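Local structure of superoxide reductase (Giardia intestinalis, 4D7P) at residues A[23-35]-A[77-89]. The protein probably reduces superoxide to hydrogen peroxide at a mononuclear iron centre. Numbering follows the deposited sequence.
Sequences MKLSGNHVDIRCG and EPVASFRVCDLEK
Strands 29-34 and 79-83 pair antiparallel, V30 against F82 and I32 against A80, in the three-stranded sheet whose central strand is 29-34. V30 and F82 exchange both backbone bonds, as do I32 and A80; V84 N to N28 O (2.8 Å) and C34 N to P78 O (3.0 Å) continue the ladder at either end. V30, I32, A80 and F82 point to the inner side: I32 CD1 meets F82 CE1 at 3.8 Å, the two side chains crossing at a slant, while L53 and L93 of the other sheet pack against F82 and V30. This is the immunoglobulin-like beta sandwich of superoxide reductases, with the iron near the C34-P78 end. The side chain of P78 is about 9 Å from the bound iron. H29, D31, S81 and R83 line the opposite face. Extended away from its backbone N (chi1 -172°), the H29 ring sets ND1 over the centre of the R83 guanidinium, 3.3 Å from CZ; the ring and guanidinium planes are 48° apart, and no hydrogen bond forms between them. At its far corner H29 NE2 makes a weak bond to D31 OD1. In the type II' turn, N28 ND2 reaches V84 O at 2.8 Å from above the carbonyl plane and also bonds E77 of the second subunit. S81 OG is hydrogen-bonded to the S81 OG of that subunit.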
ATOM      1  N   MET A  23     -16.183   9.143   9.921  1.00 35.52           N
ATOM      2  CA  MET A  23     -16.723   7.857   9.484  1.00 33.86           C
ATOM      3  C   MET A  23     -18.244   7.899   9.368  1.00 37.67           C
ATOM      4  O   MET A  23     -18.926   8.317  10.305  1.00 39.61           O
ATOM      5  CB  MET A  23     -16.327   6.748  10.459  1.00 34.58           C
ATOM      6  CG  MET A  23     -14.994   6.068  10.170  1.00 39.06           C
ATOM      7  SD  MET A  23     -14.646   4.797  11.404  1.00 43.90           S
ATOM      8  CE  MET A  23     -14.307   5.864  12.788  1.00 35.24           C
ATOM      9  N   LYS A  24     -18.775   7.475   8.227  1.00 33.95           N
ATOM     10  CA  LYS A  24     -20.219   7.264   8.088  1.00 30.84           C
ATOM     11  C   LYS A  24     -20.495   5.788   7.785  1.00 35.21           C
ATOM     12  O   LYS A  24     -19.923   5.229   6.852  1.00 40.99           O
ATOM     13  CB  LYS A  24     -20.812   8.165   6.999  1.00 34.20           C
ATOM     14  CG  LYS A  24     -20.605   9.667   7.263  1.00 39.56           C
ATOM     15  CD  LYS A  24     -21.915  10.439   7.195  1.00 45.34           C
ATOM     16  CE  LYS A  24     -21.786  11.829   7.792  1.00 44.73           C
ATOM     17  NZ  LYS A  24     -22.693  12.021   8.958  1.00 52.71           N
ATOM     18  N   LEU A  25     -21.380   5.172   8.571  1.00 35.13           N
ATOM     19  CA  LEU A  25     -21.652   3.736   8.480  1.00 37.32           C
ATOM     20  C   LEU A  25     -23.042   3.436   7.916  1.00 37.10           C
ATOM     21  O   LEU A  25     -24.050   3.903   8.449  1.00 38.05           O
ATOM     22  CB  LEU A  25     -21.505   3.100   9.860  1.00 33.10           C
ATOM     23  CG  LEU A  25     -21.701   1.595  10.025  1.00 33.24           C
ATOM     24  CD1 LEU A  25     -20.588   0.844   9.307  1.00 30.38           C
ATOM     25  CD2 LEU A  25     -21.721   1.255  11.518  1.00 34.61           C
ATOM     26  N   SER A  26     -23.080   2.655   6.836  1.00 32.38           N
ATOM     27  CA  SER A  26     -24.322   2.218   6.191  1.00 35.21           C
ATOM     28  C   SER A  26     -24.305   0.704   6.071  1.00 31.96           C
ATOM     29  O   SER A  26     -23.724   0.184   5.129  1.00 38.24           O
ATOM     30  CB  SER A  26     -24.482   2.820   4.790  1.00 39.60           C
ATOM     31  OG  SER A  26     -23.967   4.137   4.710  1.00 39.78           O
ATOM     32  N   GLY A  27     -24.935  -0.006   7.001  1.00 30.41           N
ATOM     33  CA  GLY A  27     -24.782  -1.450   7.046  1.00 30.19           C
ATOM     34  C   GLY A  27     -23.334  -1.775   7.392  1.00 24.66           C
ATOM     35  O   GLY A  27     -22.854  -1.426   8.469  1.00 27.61           O
ATOM     36  N   ASN A  28     -22.612  -2.408   6.475  1.00 28.78           N
ATOM     37  CA  ASN A  28     -21.213  -2.716   6.750  1.00 32.69           C
ATOM     38  C   ASN A  28     -20.298  -1.846   5.895  1.00 31.07           C
ATOM     39  O   ASN A  28     -19.076  -2.009   5.897  1.00 28.66           O
ATOM     40  CB  ASN A  28     -20.918  -4.206   6.525  1.00 29.63           C
ATOM     41  CG  ASN A  28     -21.040  -4.613   5.079  1.00 39.12           C
ATOM     42  OD1 ASN A  28     -21.808  -4.019   4.320  1.00 45.50           O
ATOM     43  ND2 ASN A  28     -20.274  -5.631   4.678  1.00 38.21           N
ATOM     44  N   HIS A  29     -20.913  -0.905   5.185  1.00 28.54           N
ATOM     45  CA  HIS A  29     -20.193   0.044   4.352  1.00 29.06           C
ATOM     46  C   HIS A  29     -19.744   1.258   5.151  1.00 25.68           C
ATOM     47  O   HIS A  29     -20.540   1.851   5.884  1.00 26.15           O
ATOM     48  CB  HIS A  29     -21.068   0.510   3.202  1.00 21.85           C
ATOM     49  CG  HIS A  29     -20.329   1.325   2.205  1.00 25.11           C
ATOM     50  ND1 HIS A  29     -19.642   0.762   1.152  1.00 28.46           N
ATOM     51  CD2 HIS A  29     -20.120   2.660   2.126  1.00 26.08           C
ATOM     52  CE1 HIS A  29     -19.061   1.719   0.452  1.00 28.96           C
ATOM     53  NE2 HIS A  29     -19.339   2.880   1.019  1.00 29.26           N
ATOM     54  N   VAL A  30     -18.489   1.652   4.976  1.00 25.42           N
ATOM     55  CA  VAL A  30     -17.919   2.758   5.736  1.00 25.60           C
ATOM     56  C   VAL A  30     -17.353   3.810   4.786  1.00 25.80           C
ATOM     57  O   VAL A  30     -16.450   3.512   4.020  1.00 26.54           O
ATOM     58  CB  VAL A  30     -16.796   2.282   6.682  1.00 27.77           C
ATOM     59  CG1 VAL A  30     -16.218   3.460   7.446  1.00 23.91           C
ATOM     60  CG2 VAL A  30     -17.310   1.209   7.634  1.00 29.84           C
ATOM     61  N   ASP A  31     -17.901   5.024   4.810  1.00 25.70           N
ATOM     62  CA  ASP A  31     -17.363   6.130   4.005  1.00 26.14           C
ATOM     63  C   ASP A  31     -16.545   7.056   4.876  1.00 32.55           C
ATOM     64  O   ASP A  31     -17.005   7.457   5.940  1.00 28.12           O
ATOM     65  CB  ASP A  31     -18.482   6.934   3.328  1.00 33.63           C
ATOM     66  CG  ASP A  31     -19.167   6.161   2.227  1.00 38.62           C
ATOM     67  OD1 ASP A  31     -18.539   5.938   1.170  1.00 41.90           O
ATOM     68  OD2 ASP A  31     -20.334   5.775   2.418  1.00 45.79           O
ATOM     69  N   ILE A  32     -15.350   7.412   4.415  1.00 26.96           N
ATOM     70  CA  ILE A  32     -14.441   8.245   5.190  1.00 25.38           C
ATOM     71  C   ILE A  32     -13.998   9.497   4.436  1.00 32.23           C
ATOM     72  O   ILE A  32     -13.713   9.437   3.239  1.00 32.17           O
ATOM     73  CB  ILE A  32     -13.177   7.457   5.594  1.00 27.52           C
ATOM     74  CG1 ILE A  32     -13.555   6.218   6.410  1.00 25.70           C
ATOM     75  CG2 ILE A  32     -12.204   8.370   6.331  1.00 25.46           C
ATOM     76  CD1 ILE A  32     -12.390   5.354   6.766  1.00 26.50           C
ATOM     77  N   ARG A  33     -13.948  10.627   5.139  1.00 32.58           N
ATOM     78  CA  ARG A  33     -13.312  11.841   4.623  1.00 29.86           C
ATOM     79  C   ARG A  33     -12.614  12.604   5.746  1.00 37.67           C
ATOM     80  O   ARG A  33     -13.086  12.612   6.890  1.00 34.45           O
ATOM     81  CB  ARG A  33     -14.331  12.752   3.930  1.00 29.74           C
ATOM     82  CG  ARG A  33     -15.538  13.081   4.761  1.00 36.72           C
ATOM     83  CD  ARG A  33     -16.340  14.200   4.109  1.00 51.28           C
ATOM     84  NE  ARG A  33     -15.716  15.510   4.306  1.00 63.47           N
ATOM     85  CZ  ARG A  33     -15.735  16.496   3.411  1.00 67.34           C
ATOM     86  NH1 ARG A  33     -16.333  16.322   2.239  1.00 66.91           N
ATOM     87  NH2 ARG A  33     -15.144  17.653   3.682  1.00 63.98           N
ATOM     88  N   CYS A  34     -11.485  13.225   5.412  1.00 39.73           N
ATOM     89  CA  CYS A  34     -10.723  14.039   6.359  1.00 30.79           C
ATOM     90  C   CYS A  34     -10.701  15.509   5.926  1.00 32.09           C
ATOM     91  O   CYS A  34     -10.098  15.842   4.905  1.00 34.26           O
ATOM     92  CB  CYS A  34      -9.291  13.527   6.465  1.00 29.84           C
ATOM     93  SG  CYS A  34      -9.130  11.735   6.534  1.00 36.47           S
ATOM     94  N   GLY A  35     -11.349  16.393   6.681  1.00 34.96           N
ATOM     95  CA  GLY A  35     -12.143  16.016   7.827  1.00 39.50           C
ATOM     96  C   GLY A  35     -13.608  16.135   7.465  1.00 47.75           C
ATOM     97  O   GLY A  35     -13.951  16.184   6.280  1.00 47.92           O
ATOM     98  N   GLU A  77      -7.803  13.632  -3.024  1.00 28.94           N
ATOM     99  CA  GLU A  77      -8.170  14.173  -1.718  1.00 26.53           C
ATOM    100  C   GLU A  77      -8.365  13.037  -0.733  1.00 24.01           C
ATOM    101  O   GLU A  77      -8.600  11.913  -1.161  1.00 24.06           O
ATOM    102  CB  GLU A  77      -9.441  15.005  -1.846  1.00 29.95           C
ATOM    103  CG  GLU A  77      -9.296  16.091  -2.890  1.00 37.81           C
ATOM    104  CD  GLU A  77     -10.420  17.087  -2.825  1.00 39.98           C
ATOM    105  OE1 GLU A  77     -10.361  17.976  -1.957  1.00 52.85           O
ATOM    106  OE2 GLU A  77     -11.357  16.980  -3.636  1.00 43.50           O
ATOM    107  N   PRO A  78      -8.244  13.315   0.578  1.00 27.67           N
ATOM    108  CA  PRO A  78      -8.298  12.237   1.584  1.00 21.64           C
ATOM    109  C   PRO A  78      -9.710  11.753   1.880  1.00 26.22           C
ATOM    110  O   PRO A  78     -10.326  12.138   2.880  1.00 26.13           O
ATOM    111  CB  PRO A  78      -7.680  12.880   2.831  1.00 26.48           C
ATOM    112  CG  PRO A  78      -7.950  14.359   2.648  1.00 30.77           C
ATOM    113  CD  PRO A  78      -7.767  14.584   1.163  1.00 24.77           C
ATOM    114  N   VAL A  79     -10.205  10.899   0.989  1.00 26.67           N
ATOM    115  CA  VAL A  79     -11.412  10.129   1.210  1.00 22.87           C
ATOM    116  C   VAL A  79     -11.091   8.646   1.086  1.00 25.30           C
ATOM    117  O   VAL A  79     -10.048   8.262   0.529  1.00 21.78           O
ATOM    118  CB  VAL A  79     -12.506  10.493   0.192  1.00 24.24           C
ATOM    119  CG1 VAL A  79     -12.798  11.987   0.253  1.00 24.06           C
ATOM    120  CG2 VAL A  79     -12.060  10.130  -1.202  1.00 23.72           C
ATOM    121  N   ALA A  80     -11.989   7.814   1.593  1.00 22.70           N
ATOM    122  CA  ALA A  80     -11.873   6.380   1.403  1.00 18.51           C
ATOM    123  C   ALA A  80     -13.203   5.693   1.660  1.00 21.76           C
ATOM    124  O   ALA A  80     -14.096   6.265   2.286  1.00 26.04           O
ATOM    125  CB  ALA A  80     -10.777   5.790   2.335  1.00 20.68           C
ATOM    126  N   SER A  81     -13.346   4.466   1.168  1.00 20.84           N
ATOM    127  CA  SER A  81     -14.429   3.638   1.677  1.00 24.22           C
ATOM    128  C   SER A  81     -14.023   2.176   1.802  1.00 24.48           C
ATOM    129  O   SER A  81     -13.131   1.688   1.107  1.00 20.26           O
ATOM    130  CB  SER A  81     -15.691   3.783   0.813  1.00 28.59           C
ATOM    131  OG  SER A  81     -15.434   3.598  -0.563  1.00 38.73           O
ATOM    132  N   PHE A  82     -14.679   1.505   2.738  1.00 24.65           N
ATOM    133  CA  PHE A  82     -14.450   0.104   3.022  1.00 22.35           C
ATOM    134  C   PHE A  82     -15.778  -0.583   3.120  1.00 27.00           C
ATOM    135  O   PHE A  82     -16.818   0.062   3.266  1.00 26.85           O
ATOM    136  CB  PHE A  82     -13.690  -0.067   4.322  1.00 21.24           C
ATOM    137  CG  PHE A  82     -12.354   0.599   4.325  1.00 25.38           C
ATOM    138  CD1 PHE A  82     -12.245   1.965   4.505  1.00 22.54           C
ATOM    139  CD2 PHE A  82     -11.196  -0.143   4.140  1.00 29.03           C
ATOM    140  CE1 PHE A  82     -11.008   2.584   4.512  1.00 27.72           C
ATOM    141  CE2 PHE A  82      -9.963   0.468   4.151  1.00 32.65           C
ATOM    142  CZ  PHE A  82      -9.871   1.839   4.333  1.00 28.58           C
ATOM    143  N   ARG A  83     -15.758  -1.900   3.045  1.00 24.47           N
ATOM    144  CA  ARG A  83     -16.969  -2.638   3.321  1.00 28.16           C
ATOM    145  C   ARG A  83     -16.563  -3.799   4.199  1.00 28.74           C
ATOM    146  O   ARG A  83     -15.886  -4.717   3.758  1.00 25.15           O
ATOM    147  CB  ARG A  83     -17.641  -3.093   2.035  1.00 31.98           C
ATOM    148  CG  ARG A  83     -19.058  -3.587   2.235  1.00 39.46           C
ATOM    149  CD  ARG A  83     -19.805  -3.640   0.924  1.00 44.53           C
ATOM    150  NE  ARG A  83     -20.994  -2.805   0.969  1.00 51.54           N
ATOM    151  CZ  ARG A  83     -21.286  -1.859   0.087  1.00 54.38           C
ATOM    152  NH1 ARG A  83     -20.478  -1.621  -0.931  1.00 58.12           N
ATOM    153  NH2 ARG A  83     -22.398  -1.151   0.227  1.00 60.75           N
ATOM    154  N   VAL A  84     -16.961  -3.731   5.458  1.00 29.10           N
ATOM    155  CA  VAL A  84     -16.429  -4.634   6.452  1.00 27.84           C
ATOM    156  C   VAL A  84     -17.056  -6.018   6.391  1.00 31.05           C
ATOM    157  O   VAL A  84     -18.256  -6.181   6.568  1.00 33.16           O
ATOM    158  CB  VAL A  84     -16.614  -4.057   7.865  1.00 27.96           C
ATOM    159  CG1 VAL A  84     -16.096  -5.041   8.906  1.00 41.12           C
ATOM    160  CG2 VAL A  84     -15.890  -2.725   7.976  1.00 27.70           C
ATOM    161  N   CYS A  85     -16.227  -7.023   6.145  1.00 28.17           N
ATOM    162  CA  CYS A  85     -16.689  -8.406   6.202  1.00 28.02           C
ATOM    163  C   CYS A  85     -17.105  -8.777   7.605  1.00 36.83           C
ATOM    164  O   CYS A  85     -16.418  -8.414   8.556  1.00 40.48           O
ATOM    165  CB  CYS A  85     -15.593  -9.359   5.737  1.00 30.54           C
ATOM    166  SG  CYS A  85     -15.192  -9.205   4.010  1.00 38.99           S
ATOM    167  N   ASP A  86     -18.219  -9.495   7.735  1.00 37.73           N
ATOM    168  CA  ASP A  86     -18.618 -10.023   9.033  1.00 42.07           C
ATOM    169  C   ASP A  86     -18.563  -8.946  10.125  1.00 44.26           C
ATOM    170  O   ASP A  86     -17.841  -9.111  11.109  1.00 42.23           O
ATOM    171  CB  ASP A  86     -17.708 -11.193   9.422  1.00 38.61           C
ATOM    172  CG  ASP A  86     -17.695 -12.304   8.382  1.00 52.96           C
ATOM    173  OD1 ASP A  86     -18.776 -12.653   7.862  1.00 57.65           O
ATOM    174  OD2 ASP A  86     -16.601 -12.831   8.084  1.00 55.22           O
ATOM    175  N   LEU A  87     -19.291  -7.840   9.940  1.00 40.76           N
ATOM    176  CA  LEU A  87     -19.192  -6.687  10.847  1.00 36.75           C
ATOM    177  C   LEU A  87     -19.527  -7.041  12.294  1.00 41.81           C
ATOM    178  O   LEU A  87     -18.984  -6.445  13.236  1.00 35.40           O
ATOM    179  CB  LEU A  87     -20.107  -5.550  10.381  1.00 36.05           C
ATOM    180  CG  LEU A  87     -20.092  -4.252  11.211  1.00 42.55           C
ATOM    181  CD1 LEU A  87     -18.752  -3.549  11.114  1.00 33.66           C
ATOM    182  CD2 LEU A  87     -21.218  -3.293  10.808  1.00 36.11           C
ATOM    183  N   GLU A  88     -20.412  -8.020  12.471  1.00 43.45           N
ATOM    184  CA  GLU A  88     -20.869  -8.399  13.801  1.00 55.19           C
ATOM    185  C   GLU A  88     -19.709  -8.930  14.641  1.00 49.72           C
ATOM    186  O   GLU A  88     -19.802  -9.027  15.863  1.00 43.90           O
ATOM    187  CB  GLU A  88     -21.997  -9.438  13.709  1.00 60.75           C
ATOM    188  CG  GLU A  88     -21.590 -10.789  13.119  1.00 74.36           C
ATOM    189  CD  GLU A  88     -21.605 -10.813  11.595  1.00 84.98           C
ATOM    190  OE1 GLU A  88     -22.017  -9.800  10.982  1.00 86.18           O
ATOM    191  OE2 GLU A  88     -21.201 -11.850  11.014  1.00 87.57           O
ATOM    192  N   LYS A  89     -18.604  -9.250  13.977  1.00 44.83           N
ATOM    193  CA  LYS A  89     -17.460  -9.818  14.668  1.00 47.63           C
ATOM    194  C   LYS A  89     -16.676  -8.762  15.442  1.00 45.03           C
ATOM    195  O   LYS A  89     -15.813  -9.104  16.248  1.00 49.21           O
ATOM    196  CB  LYS A  89     -16.545 -10.544  13.672  1.00 54.40           C
ATOM    197  CG  LYS A  89     -17.171 -11.820  13.074  1.00 59.56           C
ATOM    198  CD  LYS A  89     -16.176 -12.606  12.218  1.00 62.97           C
ATOM    199  CE  LYS A  89     -16.824 -13.839  11.589  1.00 66.11           C
ATOM    200  NZ  LYS A  89     -15.828 -14.711  10.897  1.00 66.62           N
TER
HETATM  201  O   HOH W   1     -24.675  -1.725   2.635  1.00 41.93           O